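Local coordinates for Nitrate/nitrite sensor protein NarX (Escherichia coli K12, PDB 3EZI), which is a membrane histidine kinase that senses nitrate and nitrite and signals nitrate to NarL and both ions to NarP, at residues Thr39-Glu44 with Tyr64-Leu69. Sequence-based numbering, arbitrary orientation.
Sequences TAFSAE and YWRNEL
Trp-65, the first residue of 64-69 to meet the other segment, brings the rim of its indole to the ring of Phe-41. Its CZ3 lies 4.4 Å from Phe-41 CE2, near the plane of the phenyl group and at its edge. With CG anti to the backbone N (chi1 -175°), the buried indole leans toward helix 30-40, where it also packs on Met-36 and Glu-37. Arg-66 follows with the closer approach: NH2 comes within 3.6 Å of Phe-41 CE2, and NE within 3.8 Å of Phe-41 CZ. The two groups meet obliquely, their planes 27° apart. Bent at chi3 (-133°), the arginine chain sets the guanidinium at the edge of the indole, NH1 in the plane of the Trp-65 ring, with Trp-65 CZ3 4.0 Å above one guanidinium face, offset toward its rim; NH2 forms a salt bridge with Glu-37. Farther on, where the helix widens into a pi-type turn, Tyr-64 O accepts from both Glu-68 N and Leu-69 N. No hydrogen bond joins the two segments. Ser-42, N-cap of helix 43-52, accepts a weak capping bond from Glu-44 N. The contact packs the break between helices 30-40 and 43-52 against helix 55-75, in the four-helix bundle of the periplasmic NarX sensor domain.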
ATOM      1  N   THR A  39      -6.309   0.184   5.820  1.00 12.14           N
ATOM      2  CA  THR A  39      -5.670  -1.082   5.497  1.00 11.58           C
ATOM      3  C   THR A  39      -4.162  -0.990   5.771  1.00 11.56           C
ATOM      4  O   THR A  39      -3.577  -1.913   6.389  1.00 12.10           O
ATOM      5  CB  THR A  39      -5.927  -1.457   4.000  1.00 12.12           C
ATOM      6  OG1 THR A  39      -7.360  -1.522   3.751  1.00 14.08           O
ATOM      7  CG2 THR A  39      -5.339  -2.864   3.718  1.00 13.04           C
ATOM      8  N   ALA A  40      -3.549   0.121   5.360  1.00  9.76           N
ATOM      9  CA  ALA A  40      -2.103   0.303   5.554  1.00 14.68           C
ATOM     10  C   ALA A  40      -1.683   0.322   7.021  1.00 17.50           C
ATOM     11  O   ALA A  40      -0.595  -0.131   7.345  1.00 15.60           O
ATOM     12  CB  ALA A  40      -1.614   1.580   4.879  1.00 14.70           C
ATOM     13  N   PHE A  41      -2.549   0.815   7.906  1.00 15.86           N
ATOM     14  CA  PHE A  41      -2.201   0.856   9.328  1.00 14.94           C
ATOM     15  C   PHE A  41      -2.923  -0.193  10.149  1.00 15.00           C
ATOM     16  O   PHE A  41      -3.064  -0.078  11.377  1.00 18.33           O
ATOM     17  CB  PHE A  41      -2.428   2.282   9.900  1.00 13.42           C
ATOM     18  CG  PHE A  41      -1.530   3.324   9.288  1.00 14.65           C
ATOM     19  CD1 PHE A  41      -0.284   3.610   9.856  1.00 13.85           C
ATOM     20  CD2 PHE A  41      -1.905   3.973   8.115  1.00 12.32           C
ATOM     21  CE1 PHE A  41       0.576   4.516   9.271  1.00 12.01           C
ATOM     22  CE2 PHE A  41      -1.057   4.896   7.492  1.00 16.42           C
ATOM     23  CZ  PHE A  41       0.198   5.175   8.067  1.00 16.49           C
ATOM     24  N   SER A  42      -3.334  -1.262   9.469  1.00 15.06           N
ATOM     25  CA  SER A  42      -4.027  -2.385  10.069  1.00 18.14           C
ATOM     26  C   SER A  42      -3.219  -2.947  11.274  1.00 17.11           C
ATOM     27  O   SER A  42      -1.998  -3.154  11.151  1.00 17.26           O
ATOM     28  CB  SER A  42      -4.179  -3.491   8.999  1.00 13.71           C
ATOM     29  OG  SER A  42      -4.500  -4.757   9.602  1.00 23.59           O
ATOM     30  N   ALA A  43      -3.878  -3.203  12.399  1.00 14.84           N
ATOM     31  CA  ALA A  43      -3.168  -3.748  13.571  1.00 16.69           C
ATOM     32  C   ALA A  43      -2.487  -5.105  13.268  1.00 18.55           C
ATOM     33  O   ALA A  43      -1.392  -5.401  13.749  1.00 18.09           O
ATOM     34  CB  ALA A  43      -4.123  -3.903  14.751  1.00 19.20           C
ATOM     35  N   GLU A  44      -3.133  -5.932  12.463  1.00 21.65           N
ATOM     36  CA  GLU A  44      -2.554  -7.236  12.118  1.00 22.66           C
ATOM     37  C   GLU A  44      -1.332  -7.116  11.206  1.00 24.96           C
ATOM     38  O   GLU A  44      -0.337  -7.859  11.353  1.00 23.33           O
ATOM     39  CB  GLU A  44      -3.624  -8.110  11.461  1.00 27.70           C
ATOM     40  CG  GLU A  44      -3.146  -9.541  11.086  1.00 26.51           C
ATOM     41  CD  GLU A  44      -2.553 -10.352  12.262  1.00 31.55           C
ATOM     42  OE1 GLU A  44      -2.899 -10.117  13.444  1.00 32.17           O
ATOM     43  OE2 GLU A  44      -1.733 -11.267  11.990  1.00 30.98           O
ATOM     44  N   TYR A  64       6.136   5.979   2.612  1.00 13.64           N
ATOM     45  CA  TYR A  64       6.067   6.251   1.172  1.00 13.44           C
ATOM     46  C   TYR A  64       4.609   6.546   0.777  1.00 12.29           C
ATOM     47  O   TYR A  64       4.312   7.490   0.026  1.00 11.48           O
ATOM     48  CB  TYR A  64       6.615   5.039   0.398  1.00 15.66           C
ATOM     49  CG  TYR A  64       6.587   5.204  -1.113  1.00 16.01           C
ATOM     50  CD1 TYR A  64       7.624   5.853  -1.773  1.00 12.01           C
ATOM     51  CD2 TYR A  64       5.540   4.690  -1.869  1.00 19.76           C
ATOM     52  CE1 TYR A  64       7.630   5.979  -3.150  1.00 15.52           C
ATOM     53  CE2 TYR A  64       5.528   4.815  -3.250  1.00 16.71           C
ATOM     54  CZ  TYR A  64       6.585   5.461  -3.878  1.00 21.55           C
ATOM     55  OH  TYR A  64       6.598   5.566  -5.257  1.00 22.94           O
ATOM     56  N   TRP A  65       3.684   5.737   1.279  1.00 11.87           N
ATOM     57  CA  TRP A  65       2.282   5.969   0.967  1.00 10.18           C
ATOM     58  C   TRP A  65       1.859   7.416   1.326  1.00 10.76           C
ATOM     59  O   TRP A  65       1.252   8.136   0.526  1.00 12.59           O
ATOM     60  CB  TRP A  65       1.440   4.967   1.776  1.00 12.29           C
ATOM     61  CG  TRP A  65      -0.038   5.014   1.466  1.00 12.95           C
ATOM     62  CD1 TRP A  65      -0.683   4.442   0.386  1.00 14.78           C
ATOM     63  CD2 TRP A  65      -1.035   5.722   2.207  1.00 15.23           C
ATOM     64  NE1 TRP A  65      -2.034   4.770   0.421  1.00 17.45           N
ATOM     65  CE2 TRP A  65      -2.270   5.560   1.519  1.00 14.23           C
ATOM     66  CE3 TRP A  65      -1.007   6.484   3.388  1.00 15.26           C
ATOM     67  CZ2 TRP A  65      -3.462   6.140   1.978  1.00 15.09           C
ATOM     68  CZ3 TRP A  65      -2.189   7.057   3.842  1.00 16.09           C
ATOM     69  CH2 TRP A  65      -3.400   6.886   3.134  1.00 16.11           C
ATOM     70  N   ARG A  66       2.123   7.820   2.562  1.00 12.38           N
ATOM     71  CA  ARG A  66       1.720   9.158   3.009  1.00 12.05           C
ATOM     72  C   ARG A  66       2.491  10.347   2.421  1.00 14.66           C
ATOM     73  O   ARG A  66       1.909  11.394   2.112  1.00 13.66           O
ATOM     74  CB  ARG A  66       1.837   9.257   4.546  1.00 15.78           C
ATOM     75  CG  ARG A  66       0.495   9.423   5.251  1.00 25.77           C
ATOM     76  CD  ARG A  66       0.657   9.725   6.722  1.00 26.74           C
ATOM     77  NE  ARG A  66      -0.213   8.917   7.585  1.00 24.70           N
ATOM     78  CZ  ARG A  66      -1.540   8.953   7.586  1.00 20.18           C
ATOM     79  NH1 ARG A  66      -2.197   9.754   6.772  1.00 22.43           N
ATOM     80  NH2 ARG A  66      -2.198   8.172   8.429  1.00 19.15           N
ATOM     81  N   ASN A  67       3.806  10.192   2.285  1.00 12.27           N
ATOM     82  CA  ASN A  67       4.644  11.307   1.845  1.00 14.27           C
ATOM     83  C   ASN A  67       4.960  11.406   0.376  1.00 13.17           C
ATOM     84  O   ASN A  67       5.425  12.447  -0.092  1.00 14.77           O
ATOM     85  CB  ASN A  67       5.956  11.270   2.630  1.00 15.71           C
ATOM     86  CG  ASN A  67       5.737  11.244   4.127  1.00 19.94           C
ATOM     87  OD1 ASN A  67       4.700  11.680   4.612  1.00 24.46           O
ATOM     88  ND2 ASN A  67       6.719  10.750   4.860  1.00 18.48           N
ATOM     89  N   GLU A  68       4.713  10.343  -0.386  1.00 13.01           N
ATOM     90  CA  GLU A  68       5.042  10.381  -1.799  1.00 12.06           C
ATOM     91  C   GLU A  68       3.922   9.955  -2.731  1.00 12.77           C
ATOM     92  O   GLU A  68       3.592  10.638  -3.721  1.00 13.29           O
ATOM     93  CB  GLU A  68       6.315   9.513  -2.047  1.00 17.56           C
ATOM     94  CG  GLU A  68       7.613  10.167  -1.469  1.00 22.31           C
ATOM     95  CD  GLU A  68       8.876   9.280  -1.514  1.00 21.97           C
ATOM     96  OE1 GLU A  68       9.290   8.890  -2.594  1.00 26.91           O
ATOM     97  OE2 GLU A  68       9.446   8.967  -0.447  1.00 31.55           O
ATOM     98  N   LEU A  69       3.335   8.800  -2.439  1.00 11.91           N
ATOM     99  CA  LEU A  69       2.314   8.238  -3.341  1.00 13.57           C
ATOM    100  C   LEU A  69       0.981   8.993  -3.327  1.00 13.30           C
ATOM    101  O   LEU A  69       0.481   9.408  -4.375  1.00 15.20           O
ATOM    102  CB  LEU A  69       2.078   6.744  -3.029  1.00 13.37           C
ATOM    103  CG  LEU A  69       1.041   6.076  -3.949  1.00 11.24           C
ATOM    104  CD1 LEU A  69       1.551   6.067  -5.386  1.00 16.40           C
ATOM    105  CD2 LEU A  69       0.754   4.664  -3.447  1.00 15.21           C
TER